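PDB 5B04: translation initiation factor eIF2B subunit beta from Schizosaccharomyces pombe, which forms part of the eIF2B complex, which catalyses the exchange of GDP for GTP on the gamma subunit of initiation factor eIF2. Local coordinates for residues 40-45 and 82-87; 47-52 and 178-183; 77-82 and 284-289; 292-297 and 359-364. All blocks are in the same frame, centred on the assembly; numbering follows the deposited sequence.

Contact 1 of 4, residues 40-45 and 82-87; sequences ETALVM and GNIIRR
Thr41 meets two neighbouring isoleucines of the other helix through its methyl CG2, 4.0 Å from CB of Ile84 and 3.9 Å from CD1 of Ile85. OG1 lies beside the backbone N (chi1 -69°), which leaves CG2 anti to that N and directed across the interface; OG1 itself hydrogen-bonds Val37 O, so threonine offers an apolar face with its polar atom satisfied. One residue on, Ala42 offers its CB, 3.8 Å from CG2 of Ile84, and its CA lies as close. Such a small residue suits the place where the backbones come nearest, the CA atoms of Ala42 and Ile84 being 6.4 Å apart. A turn after Thr41, Met45 bends at its second and third torsions and lays CG and SD at about a right angle against the CD1 end of Ile85, with SD 3.8 Å away. The helical segments run 42° apart, their axes approaching to 9.2 Å. Helix 17-27 packs on Thr41 and helix 176-190 on Ala42 and Ile84, placing the contact inside a helical bundle. All five touching residues are buried, and with only carbon and thioether sulfur atoms meeting, the pairing rests on shape and exclusion of water, not directed bonds.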
loop_
_atom_site.group_PDB
_atom_site.type_symbol
_atom_site.label_atom_id
_atom_site.label_comp_id
_atom_site.label_asym_id
_atom_site.label_seq_id
_atom_site.Cartn_x
_atom_site.Cartn_y
_atom_site.Cartn_z
ATOM N N GLU C 40 24.693 32.706 5.180
ATOM C CA GLU C 40 25.100 34.028 4.710
ATOM C C GLU C 40 24.219 35.139 5.274
ATOM O O GLU C 40 24.707 36.224 5.589
ATOM C CB GLU C 40 25.087 34.079 3.181
ATOM C CG GLU C 40 26.308 33.445 2.534
ATOM C CD GLU C 40 27.583 34.213 2.828
ATOM O OE1 GLU C 40 27.591 35.448 2.643
ATOM O OE2 GLU C 40 28.577 33.581 3.248
ATOM N N THR C 41 22.924 34.864 5.401
ATOM C CA THR C 41 21.998 35.826 5.987
ATOM C C THR C 41 22.359 36.095 7.445
ATOM O O THR C 41 22.413 37.246 7.879
ATOM C CB THR C 41 20.539 35.334 5.902
ATOM O OG1 THR C 41 20.110 35.342 4.534
ATOM C CG2 THR C 41 19.618 36.230 6.716
ATOM N N ALA C 42 22.622 35.025 8.188
ATOM C CA ALA C 42 22.978 35.135 9.599
ATOM C C ALA C 42 24.290 35.890 9.786
ATOM O O ALA C 42 24.432 36.680 10.719
ATOM C CB ALA C 42 23.067 33.755 10.228
ATOM N N LEU C 43 25.245 35.644 8.895
ATOM C CA LEU C 43 26.538 36.319 8.945
ATOM C C LEU C 43 26.400 37.811 8.661
ATOM O O LEU C 43 26.989 38.640 9.355
ATOM C CB LEU C 43 27.514 35.690 7.950
ATOM C CG LEU C 43 28.029 34.290 8.283
ATOM C CD1 LEU C 43 28.877 33.750 7.144
ATOM C CD2 LEU C 43 28.822 34.312 9.579
ATOM N N VAL C 44 25.627 38.143 7.631
ATOM C CA VAL C 44 25.378 39.535 7.275
ATOM C C VAL C 44 24.682 40.260 8.422
ATOM O O VAL C 44 25.038 41.389 8.760
ATOM C CB VAL C 44 24.531 39.645 5.989
ATOM C CG1 VAL C 44 23.948 41.042 5.837
ATOM C CG2 VAL C 44 25.368 39.276 4.773
ATOM N N MET C 45 23.704 39.596 9.029
ATOM C CA MET C 45 22.993 40.159 10.172
ATOM C C MET C 45 23.926 40.403 11.349
ATOM O O MET C 45 23.709 41.318 12.141
ATOM C CB MET C 45 21.850 39.239 10.600
ATOM C CG MET C 45 20.635 39.271 9.686
ATOM S SD MET C 45 19.993 40.933 9.413
ATOM C CE MET C 45 20.669 41.295 7.795
ATOM N N GLY C 82 14.398 34.664 5.343
ATOM C CA GLY C 82 13.402 35.277 6.201
ATOM C C GLY C 82 13.280 34.589 7.545
ATOM O O GLY C 82 12.998 35.232 8.555
ATOM N N ASN C 83 13.493 33.277 7.558
ATOM C CA ASN C 83 13.428 32.502 8.792
ATOM C C ASN C 83 14.512 32.917 9.779
ATOM O O ASN C 83 14.252 33.063 10.973
ATOM C CB ASN C 83 13.539 31.007 8.493
ATOM C CG ASN C 83 12.333 30.472 7.747
ATOM O OD1 ASN C 83 11.272 31.099 7.728
ATOM N ND2 ASN C 83 12.486 29.306 7.131
ATOM N N ILE C 84 15.726 33.105 9.272
ATOM C CA ILE C 84 16.842 33.559 10.095
ATOM C C ILE C 84 16.545 34.940 10.672
ATOM O O ILE C 84 16.829 35.209 11.840
ATOM C CB ILE C 84 18.158 33.599 9.291
ATOM C CG1 ILE C 84 18.548 32.190 8.842
ATOM C CG2 ILE C 84 19.278 34.212 10.116
ATOM C CD1 ILE C 84 18.658 31.196 9.977
ATOM N N ILE C 85 15.958 35.805 9.849
ATOM C CA ILE C 85 15.563 37.138 10.287
ATOM C C ILE C 85 14.579 37.059 11.450
ATOM O O ILE C 85 14.735 37.752 12.455
ATOM C CB ILE C 85 14.921 37.948 9.140
ATOM C CG1 ILE C 85 15.870 38.034 7.942
ATOM C CG2 ILE C 85 14.533 39.340 9.617
ATOM C CD1 ILE C 85 17.155 38.775 8.233
ATOM N N ARG C 86 13.573 36.200 11.307
ATOM C CA ARG C 86 12.541 36.043 12.327
ATOM C C ARG C 86 13.110 35.495 13.632
ATOM O O ARG C 86 12.635 35.838 14.715
ATOM C CB ARG C 86 11.425 35.127 11.821
ATOM C CG ARG C 86 10.640 35.689 10.649
ATOM C CD ARG C 86 9.563 34.718 10.191
ATOM N NE ARG C 86 8.829 35.218 9.033
ATOM C CZ ARG C 86 9.117 34.907 7.773
ATOM N NH1 ARG C 86 10.128 34.092 7.504
ATOM N NH2 ARG C 86 8.393 35.409 6.781
ATOM N N ARG C 87 14.122 34.640 13.526
ATOM C CA ARG C 87 14.771 34.081 14.707
ATOM C C ARG C 87 15.489 35.167 15.497
ATOM O O ARG C 87 15.346 35.262 16.716
ATOM C CB ARG C 87 15.762 32.982 14.319
ATOM C CG ARG C 87 15.120 31.719 13.774
ATOM C CD ARG C 87 16.011 30.516 14.025
ATOM N NE ARG C 87 16.190 30.273 15.454
ATOM C CZ ARG C 87 16.971 29.325 15.960
ATOM N NH1 ARG C 87 17.657 28.525 15.155
ATOM N NH2 ARG C 87 17.070 29.179 17.275
#

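Contact 2 of 4, residues 47-52 and 178-183; sequences QVISQT and VIISGI
Ile49 carries the apolar packing here, its branches spread over three isoleucines of the antiparallel segment 178-183. Its CG2 lies 3.7 Å from CG2 of Ile179, the two side chains crossing at about a right angle, and also reaches CG1 of Ile180 at 4.1 Å. The other branch adds a further partner: CG1 of Ile49 lies 3.9 Å from CD1 of Ile183, whose extended chain (chi2 -179°) carries that methyl across. The axes of the short segments pass 9.9 Å apart, and the isoleucine branches fill the interval. An alanine at Ile49 would take away both branches and would probably open a gap facing Ile179 and Ile183. At the more exposed margin, Ser50 adds a looser touch, its CB 4.4 Å from CD1 of Ile180; a small polar residue is at home there. The one side-chain hydrogen bond within the segments is in 47-52, where Thr52 OG1 donates to Val48 O from above the carbonyl plane; OG1 also bonds Tyr16 OH. Helix 57-74 packs on Ile49 and helix 79-102 on Ile179 and Ile183, so the apolar layer continues into both helices. Only aliphatic carbons meet, so hydrophobic packing and not directed bonding joins the helices.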
loop_
_atom_site.group_PDB
_atom_site.type_symbol
_atom_site.label_atom_id
_atom_site.label_comp_id
_atom_site.label_asym_id
_atom_site.label_seq_id
_atom_site.Cartn_x
_atom_site.Cartn_y
_atom_site.Cartn_z
ATOM N N GLN C 47 27.178 41.314 11.216
ATOM C CA GLN C 47 27.925 42.548 10.991
ATOM C C GLN C 47 26.988 43.752 10.926
ATOM O O GLN C 47 27.427 44.895 11.043
ATOM C CB GLN C 47 28.768 42.456 9.717
ATOM C CG GLN C 47 30.208 42.026 9.973
ATOM C CD GLN C 47 31.215 42.829 9.170
ATOM O OE1 GLN C 47 30.938 43.953 8.751
ATOM N NE2 GLN C 47 32.398 42.261 8.967
ATOM N N VAL C 48 25.698 43.493 10.739
ATOM C CA VAL C 48 24.693 44.546 10.820
ATOM C C VAL C 48 24.516 44.963 12.273
ATOM O O VAL C 48 24.603 46.144 12.602
ATOM C CB VAL C 48 23.339 44.100 10.235
ATOM C CG1 VAL C 48 22.214 44.998 10.732
ATOM C CG2 VAL C 48 23.393 44.103 8.721
ATOM N N ILE C 49 24.278 43.982 13.139
ATOM C CA ILE C 49 24.186 44.216 14.575
ATOM C C ILE C 49 25.506 44.782 15.096
ATOM O O ILE C 49 25.527 45.633 15.987
ATOM C CB ILE C 49 23.839 42.912 15.335
ATOM C CG1 ILE C 49 22.504 42.338 14.848
ATOM C CG2 ILE C 49 23.783 43.155 16.837
ATOM C CD1 ILE C 49 21.317 43.237 15.087
ATOM N N SER C 50 26.606 44.312 14.520
ATOM C CA SER C 50 27.942 44.757 14.910
ATOM C C SER C 50 28.214 46.242 14.683
ATOM O O SER C 50 29.034 46.840 15.373
ATOM C CB SER C 50 28.991 43.937 14.156
ATOM O OG SER C 50 30.063 44.755 13.719
ATOM N N GLN C 51 27.514 46.835 13.726
ATOM C CA GLN C 51 27.873 48.154 13.226
ATOM C C GLN C 51 26.742 49.159 13.387
ATOM O O GLN C 51 26.969 50.366 13.400
ATOM C CB GLN C 51 28.265 48.044 11.757
ATOM C CG GLN C 51 29.677 48.450 11.434
ATOM C CD GLN C 51 29.788 48.899 9.997
ATOM O OE1 GLN C 51 28.887 48.648 9.201
ATOM N NE2 GLN C 51 30.884 49.565 9.654
ATOM N N THR C 52 25.521 48.642 13.492
ATOM C CA THR C 52 24.332 49.463 13.707
ATOM C C THR C 52 24.409 49.983 15.135
ATOM O O THR C 52 24.821 49.270 16.037
ATOM C CB THR C 52 23.032 48.633 13.562
ATOM O OG1 THR C 52 22.974 48.052 12.257
ATOM C CG2 THR C 52 21.805 49.498 13.776
ATOM N N VAL C 178 24.985 39.869 23.704
ATOM C CA VAL C 178 24.079 38.725 23.753
ATOM C C VAL C 178 23.427 38.471 22.390
ATOM O O VAL C 178 23.209 37.320 22.009
ATOM C CB VAL C 178 22.984 38.903 24.847
ATOM C CG1 VAL C 178 22.245 40.217 24.688
ATOM C CG2 VAL C 178 22.007 37.732 24.838
ATOM N N ILE C 179 23.138 39.537 21.648
ATOM C CA ILE C 179 22.536 39.393 20.324
ATOM C C ILE C 179 23.493 38.690 19.366
ATOM O O ILE C 179 23.103 37.758 18.662
ATOM C CB ILE C 179 22.125 40.755 19.725
ATOM C CG1 ILE C 179 21.100 41.450 20.624
ATOM C CG2 ILE C 179 21.556 40.575 18.326
ATOM C CD1 ILE C 179 19.901 40.597 20.961
ATOM N N ILE C 180 24.746 39.134 19.346
ATOM C CA ILE C 180 25.769 38.499 18.522
ATOM C C ILE C 180 26.008 37.065 18.991
ATOM O O ILE C 180 26.233 36.165 18.180
ATOM C CB ILE C 180 27.096 39.291 18.550
ATOM C CG1 ILE C 180 26.907 40.664 17.902
ATOM C CG2 ILE C 180 28.203 38.528 17.836
ATOM C CD1 ILE C 180 28.196 41.435 17.706
ATOM N N SER C 181 25.942 36.861 20.304
ATOM C CA SER C 181 26.082 35.529 20.883
ATOM C C SER C 181 25.042 34.574 20.308
ATOM O O SER C 181 25.390 33.554 19.716
ATOM C CB SER C 181 25.956 35.586 22.407
ATOM O OG SER C 181 25.892 34.285 22.964
ATOM N N GLY C 182 23.770 34.920 20.475
ATOM C CA GLY C 182 22.677 34.102 19.984
ATOM C C GLY C 182 22.707 33.887 18.482
ATOM O O GLY C 182 22.314 32.829 17.991
ATOM N N ILE C 183 23.169 34.896 17.748
ATOM C CA ILE C 183 23.311 34.787 16.301
ATOM C C ILE C 183 24.391 33.770 15.949
ATOM O O ILE C 183 24.182 32.901 15.101
ATOM C CB ILE C 183 23.649 36.147 15.656
ATOM C CG1 ILE C 183 22.412 37.047 15.634
ATOM C CG2 ILE C 183 24.171 35.958 14.241
ATOM C CD1 ILE C 183 22.652 38.401 15.001
#

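Contact 3 of 4, residues 77-82 and 284-289; sequences TEFSCG and THAILG
His285 gives the one hydrogen bond between the segments: NE2 donates to Thr77 O at 2.9 Å with an N-H...O angle of 166°, and the carbonyl oxygen lies in the plane of the imidazole. Along another part of the ring's edge, CE1 lies 3.4 Å from OE2 of Glu78, the carboxylate plane turned 76° from the ring. NE2 of His285 is 4.0 Å from OE2 of Glu78, so the carboxylate is near without pairing with it, though its negative charge may favour a protonated imidazole. Beside this polar pair is an apolar one. CD2 of Leu288 sits over the centre of one face of the Phe79 ring, a CH-pi contact of 4.0 Å to the centroid, while Ala286 CB comes obliquely to CD1 of Phe79 at 3.6 Å. CA of Thr77 lies against the opposite face, toward the rim, so the ring has a neighbour on each face.

Further out, the first shell is positioned by its neighbours. The imidazole swings over to Thr77 with its CG anti to the backbone N (chi1 168°) and stacks on the ring of Tyr361. Glu78 OE1 accepts from Gly33 N. His285 and Ala286 together face Val294 as a classic beta bulge, which lets consecutive side chains both serve this contact. A leucine in place of His285 would probably leave Thr77 O without its donor and the ring of Tyr361 without its stacking mate. One directed bond thus fixes the turn before helix 79-102 onto the edge of the small antiparallel sheet, and the apolar packing around Phe79 adds to it.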
loop_
_atom_site.group_PDB
_atom_site.type_symbol
_atom_site.label_atom_id
_atom_site.label_comp_id
_atom_site.label_asym_id
_atom_site.label_seq_id
_atom_site.Cartn_x
_atom_site.Cartn_y
_atom_site.Cartn_z
ATOM N N THR C 77 11.720 33.337 -2.721
ATOM C CA THR C 77 11.459 31.905 -2.594
ATOM C C THR C 77 12.577 31.173 -1.859
ATOM O O THR C 77 12.561 29.947 -1.756
ATOM C CB THR C 77 11.247 31.247 -3.968
ATOM O OG1 THR C 77 12.325 31.600 -4.843
ATOM C CG2 THR C 77 9.932 31.711 -4.575
ATOM N N GLU C 78 13.547 31.927 -1.353
ATOM C CA GLU C 78 14.563 31.369 -0.469
ATOM C C GLU C 78 14.176 31.677 0.973
ATOM O O GLU C 78 14.793 32.513 1.633
ATOM C CB GLU C 78 15.948 31.933 -0.796
ATOM C CG GLU C 78 16.446 31.590 -2.194
ATOM C CD GLU C 78 17.061 30.204 -2.280
ATOM O OE1 GLU C 78 17.438 29.789 -3.397
ATOM O OE2 GLU C 78 17.174 29.533 -1.233
ATOM N N PHE C 79 13.146 30.984 1.447
ATOM C CA PHE C 79 12.496 31.290 2.720
ATOM C C PHE C 79 13.413 31.150 3.932
ATOM O O PHE C 79 13.104 31.666 5.007
ATOM C CB PHE C 79 11.272 30.393 2.904
ATOM C CG PHE C 79 10.325 30.413 1.739
ATOM C CD1 PHE C 79 10.476 29.519 0.691
ATOM C CD2 PHE C 79 9.287 31.327 1.689
ATOM C CE1 PHE C 79 9.608 29.535 -0.383
ATOM C CE2 PHE C 79 8.414 31.348 0.617
ATOM C CZ PHE C 79 8.575 30.451 -0.420
ATOM N N SER C 80 14.530 30.452 3.760
ATOM C CA SER C 80 15.493 30.274 4.842
ATOM C C SER C 80 16.062 31.616 5.298
ATOM O O SER C 80 16.410 31.787 6.466
ATOM C CB SER C 80 16.622 29.338 4.407
ATOM O OG SER C 80 17.203 29.770 3.189
ATOM N N CYS C 81 16.150 32.564 4.369
ATOM C CA CYS C 81 16.603 33.915 4.683
ATOM C C CYS C 81 15.677 34.576 5.696
ATOM O O CYS C 81 16.112 34.994 6.769
ATOM C CB CYS C 81 16.678 34.769 3.416
ATOM S SG CYS C 81 17.216 36.474 3.690
ATOM N N GLY C 82 14.398 34.664 5.343
ATOM C CA GLY C 82 13.402 35.277 6.201
ATOM C C GLY C 82 13.280 34.589 7.545
ATOM O O GLY C 82 12.998 35.232 8.555
ATOM N N THR C 284 13.580 18.446 1.234
ATOM C CA THR C 284 12.730 19.545 0.806
ATOM C C THR C 284 13.515 20.849 0.760
ATOM O O THR C 284 14.525 21.002 1.446
ATOM C CB THR C 284 11.506 19.710 1.731
ATOM O OG1 THR C 284 10.627 20.706 1.195
ATOM C CG2 THR C 284 11.940 20.119 3.128
ATOM N N HIS C 285 13.052 21.779 -0.067
ATOM C CA HIS C 285 13.672 23.093 -0.158
ATOM C C HIS C 285 13.131 24.002 0.938
ATOM O O HIS C 285 13.867 24.799 1.517
ATOM C CB HIS C 285 13.431 23.712 -1.536
ATOM C CG HIS C 285 13.781 25.164 -1.615
ATOM N ND1 HIS C 285 15.079 25.613 -1.732
ATOM C CD2 HIS C 285 13.001 26.271 -1.590
ATOM C CE1 HIS C 285 15.084 26.933 -1.777
ATOM N NE2 HIS C 285 13.836 27.357 -1.693
ATOM N N ALA C 286 11.839 23.869 1.220
ATOM C CA ALA C 286 11.192 24.664 2.256
ATOM C C ALA C 286 9.864 24.050 2.681
ATOM O O ALA C 286 9.208 23.360 1.900
ATOM C CB ALA C 286 10.980 26.092 1.773
ATOM N N ILE C 287 9.478 24.303 3.926
ATOM C CA ILE C 287 8.175 23.889 4.428
ATOM C C ILE C 287 7.375 25.127 4.811
ATOM O O ILE C 287 7.785 25.894 5.680
ATOM C CB ILE C 287 8.296 22.954 5.642
ATOM C CG1 ILE C 287 9.273 21.814 5.344
ATOM C CG2 ILE C 287 6.931 22.409 6.031
ATOM C CD1 ILE C 287 9.575 20.941 6.541
ATOM N N LEU C 288 6.235 25.322 4.156
ATOM C CA LEU C 288 5.458 26.542 4.335
ATOM C C LEU C 288 4.559 26.496 5.567
ATOM O O LEU C 288 4.594 25.537 6.339
ATOM C CB LEU C 288 4.620 26.819 3.089
ATOM C CG LEU C 288 5.443 26.994 1.812
ATOM C CD1 LEU C 288 4.543 27.354 0.650
ATOM C CD2 LEU C 288 6.529 28.045 2.004
ATOM N N GLY C 289 3.759 27.543 5.737
ATOM C CA GLY C 289 2.944 27.712 6.926
ATOM C C GLY C 289 1.876 26.655 7.133
ATOM O O GLY C 289 1.606 26.255 8.265
#

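Contact 4 of 4, residues 292-297 and 359-364; sequences GLVTYS and PYYDYI
Leu293 and Ile364 form a hydrogen-bonded antiparallel pair, closed by Leu293 N to Ile364 O at 2.7 Å (168°) and Ile364 N to Leu293 O at 3.0 Å. Their side chains cross obliquely, CB to CB, on the face that also bears Thr295 and Asp362. There CG2 of Thr295 lies 3.6 Å from CG1 of Ile364, and Thr295 with Asp362 forms the next hydrogen-bonded pair. The alternate face bears Val294 and Tyr363; the ring of Tyr363, its CG anti to the backbone N (chi1 175°), runs along to Gly292, whose lack of a side chain makes room for the phenol, and OH bonds Asn290 ND2.

Toward Ser297 and Tyr360 the backbone bonding weakens, Ser297 N reaching Tyr360 O only at 3.5 Å. The side chains of Tyr296 and Tyr361 lie side by side, their rings oblique, with CE1 of Tyr296 3.9 Å from CE1 of Tyr361. Tyr296 is partly exposed, its side chain about 5 Å from a bound phosphate ion, probably from the crystallisation liquor. Asp362 turns OD2 to Gly298 N and Gln300 N, at the start of helix 299-308.

Strand 286-287 flanks 293-296 on its other side, helix 299-308 packs on Ile364 and helix 330-333 on Val294 and Tyr363. At the weaker end Ser327 and Ala328 of the delta subunit pack on Ser297 and Pro359, while Tyr360 OH bonds Tyr293 OH of the epsilon subunit.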
loop_
_atom_site.group_PDB
_atom_site.type_symbol
_atom_site.label_atom_id
_atom_site.label_comp_id
_atom_site.label_asym_id
_atom_site.label_seq_id
_atom_site.Cartn_x
_atom_site.Cartn_y
_atom_site.Cartn_z
ATOM N N GLY C 292 2.689 22.556 3.868
ATOM C CA GLY C 292 2.979 22.153 2.505
ATOM C C GLY C 292 4.468 22.179 2.225
ATOM O O GLY C 292 5.228 22.846 2.927
ATOM N N LEU C 293 4.890 21.452 1.197
ATOM C CA LEU C 293 6.304 21.381 0.857
ATOM C C LEU C 293 6.635 22.123 -0.429
ATOM O O LEU C 293 6.094 21.819 -1.492
ATOM C CB LEU C 293 6.755 19.925 0.725
ATOM C CG LEU C 293 6.640 19.014 1.945
ATOM C CD1 LEU C 293 7.432 17.738 1.711
ATOM C CD2 LEU C 293 7.116 19.724 3.200
ATOM N N VAL C 294 7.526 23.102 -0.326
ATOM C CA VAL C 294 8.182 23.639 -1.505
ATOM C C VAL C 294 9.422 22.797 -1.737
ATOM O O VAL C 294 10.436 22.974 -1.067
ATOM C CB VAL C 294 8.573 25.115 -1.352
ATOM C CG1 VAL C 294 9.313 25.595 -2.594
ATOM C CG2 VAL C 294 7.345 25.962 -1.106
ATOM N N THR C 295 9.327 21.859 -2.669
ATOM C CA THR C 295 10.427 20.947 -2.929
ATOM C C THR C 295 10.800 20.958 -4.402
ATOM O O THR C 295 10.182 21.657 -5.204
ATOM C CB THR C 295 10.077 19.515 -2.494
ATOM O OG1 THR C 295 11.143 18.627 -2.857
ATOM C CG2 THR C 295 8.790 19.066 -3.159
ATOM N N TYR C 296 11.813 20.178 -4.753
ATOM C CA TYR C 296 12.353 20.193 -6.105
ATOM C C TYR C 296 11.501 19.350 -7.049
ATOM O O TYR C 296 10.894 18.363 -6.636
ATOM C CB TYR C 296 13.803 19.717 -6.082
ATOM C CG TYR C 296 14.672 20.560 -5.172
ATOM C CD1 TYR C 296 15.254 21.735 -5.628
ATOM C CD2 TYR C 296 14.889 20.193 -3.849
ATOM C CE1 TYR C 296 16.040 22.515 -4.798
ATOM C CE2 TYR C 296 15.672 20.967 -3.011
ATOM C CZ TYR C 296 16.245 22.125 -3.491
ATOM O OH TYR C 296 17.026 22.898 -2.661
ATOM N N SER C 297 11.462 19.758 -8.315
ATOM C CA SER C 297 10.527 19.211 -9.298
ATOM C C SER C 297 10.601 17.694 -9.435
ATOM O O SER C 297 11.681 17.104 -9.376
ATOM C CB SER C 297 10.762 19.857 -10.666
ATOM O OG SER C 297 11.983 19.418 -11.235
ATOM N N PRO C 359 10.202 24.299 -14.752
ATOM C CA PRO C 359 10.122 24.644 -13.330
ATOM C C PRO C 359 11.076 23.779 -12.517
ATOM O O PRO C 359 11.198 22.588 -12.806
ATOM C CB PRO C 359 8.663 24.346 -12.980
ATOM C CG PRO C 359 8.275 23.261 -13.926
ATOM C CD PRO C 359 9.035 23.519 -15.202
ATOM N N TYR C 360 11.755 24.357 -11.531
ATOM C CA TYR C 360 12.662 23.563 -10.709
ATOM C C TYR C 360 12.155 23.421 -9.278
ATOM O O TYR C 360 12.866 22.922 -8.406
ATOM C CB TYR C 360 14.082 24.152 -10.727
ATOM C CG TYR C 360 14.229 25.579 -10.240
ATOM C CD1 TYR C 360 14.447 25.856 -8.897
ATOM C CD2 TYR C 360 14.195 26.644 -11.132
ATOM C CE1 TYR C 360 14.602 27.156 -8.451
ATOM C CE2 TYR C 360 14.348 27.949 -10.694
ATOM C CZ TYR C 360 14.552 28.198 -9.354
ATOM O OH TYR C 360 14.704 29.493 -8.912
ATOM N N TYR C 361 10.915 23.842 -9.052
ATOM C CA TYR C 361 10.247 23.619 -7.775
ATOM C C TYR C 361 8.928 22.878 -7.970
ATOM O O TYR C 361 8.182 23.152 -8.911
ATOM C CB TYR C 361 9.992 24.942 -7.049
ATOM C CG TYR C 361 11.225 25.578 -6.446
ATOM C CD1 TYR C 361 12.320 24.809 -6.075
ATOM C CD2 TYR C 361 11.289 26.950 -6.241
ATOM C CE1 TYR C 361 13.447 25.389 -5.524
ATOM C CE2 TYR C 361 12.409 27.538 -5.690
ATOM C CZ TYR C 361 13.485 26.754 -5.332
ATOM O OH TYR C 361 14.603 27.339 -4.785
ATOM N N ASP C 362 8.650 21.935 -7.078
ATOM C CA ASP C 362 7.372 21.237 -7.063
ATOM C C ASP C 362 6.684 21.508 -5.732
ATOM O O ASP C 362 7.336 21.900 -4.764
ATOM C CB ASP C 362 7.566 19.733 -7.277
ATOM C CG ASP C 362 6.443 19.106 -8.082
ATOM O OD1 ASP C 362 5.328 19.668 -8.092
ATOM O OD2 ASP C 362 6.678 18.049 -8.706
ATOM N N TYR C 363 5.372 21.311 -5.674
ATOM C CA TYR C 363 4.650 21.519 -4.424
ATOM C C TYR C 363 3.944 20.257 -3.947
ATOM O O TYR C 363 3.223 19.609 -4.705
ATOM C CB TYR C 363 3.634 22.653 -4.563
ATOM C CG TYR C 363 2.779 22.831 -3.327
ATOM C CD1 TYR C 363 3.270 23.492 -2.210
ATOM C CD2 TYR C 363 1.485 22.330 -3.274
ATOM C CE1 TYR C 363 2.496 23.653 -1.076
ATOM C CE2 TYR C 363 0.703 22.486 -2.145
ATOM C CZ TYR C 363 1.213 23.148 -1.049
ATOM O OH TYR C 363 0.438 23.305 0.076
ATOM N N ILE C 364 4.152 19.923 -2.679
ATOM C CA ILE C 364 3.468 18.802 -2.052
ATOM C C ILE C 364 2.518 19.299 -0.972
ATOM O O ILE C 364 2.955 19.918 -0.001
ATOM C CB ILE C 364 4.459 17.806 -1.419
ATOM C CG1 ILE C 364 5.603 17.489 -2.382
ATOM C CG2 ILE C 364 3.736 16.538 -0.986
ATOM C CD1 ILE C 364 5.160 16.829 -3.658
#

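How the contacts relate
Contacts 1 and 2 lie at successive levels of helix 34-51 within the helical bundle, and both rely on aliphatic packing; Ile183 of contact 2 also packs against the backbone of Ala42. Contact 3 shares Gly82 with contact 1 but sits near the centre of the chain, where the start of helix 79-102 meets a sheet edge and a directed side-chain bond joins the packing. Contact 4 lies in that same sheet, bonded to contact 3 through Ala286 and Val294, and relies chiefly on backbone hydrogen bonds. All four are largely buried, yet only contact 4 is touched by other subunits; contact 2, about 34 Å from it between centres, has a partly exposed margin.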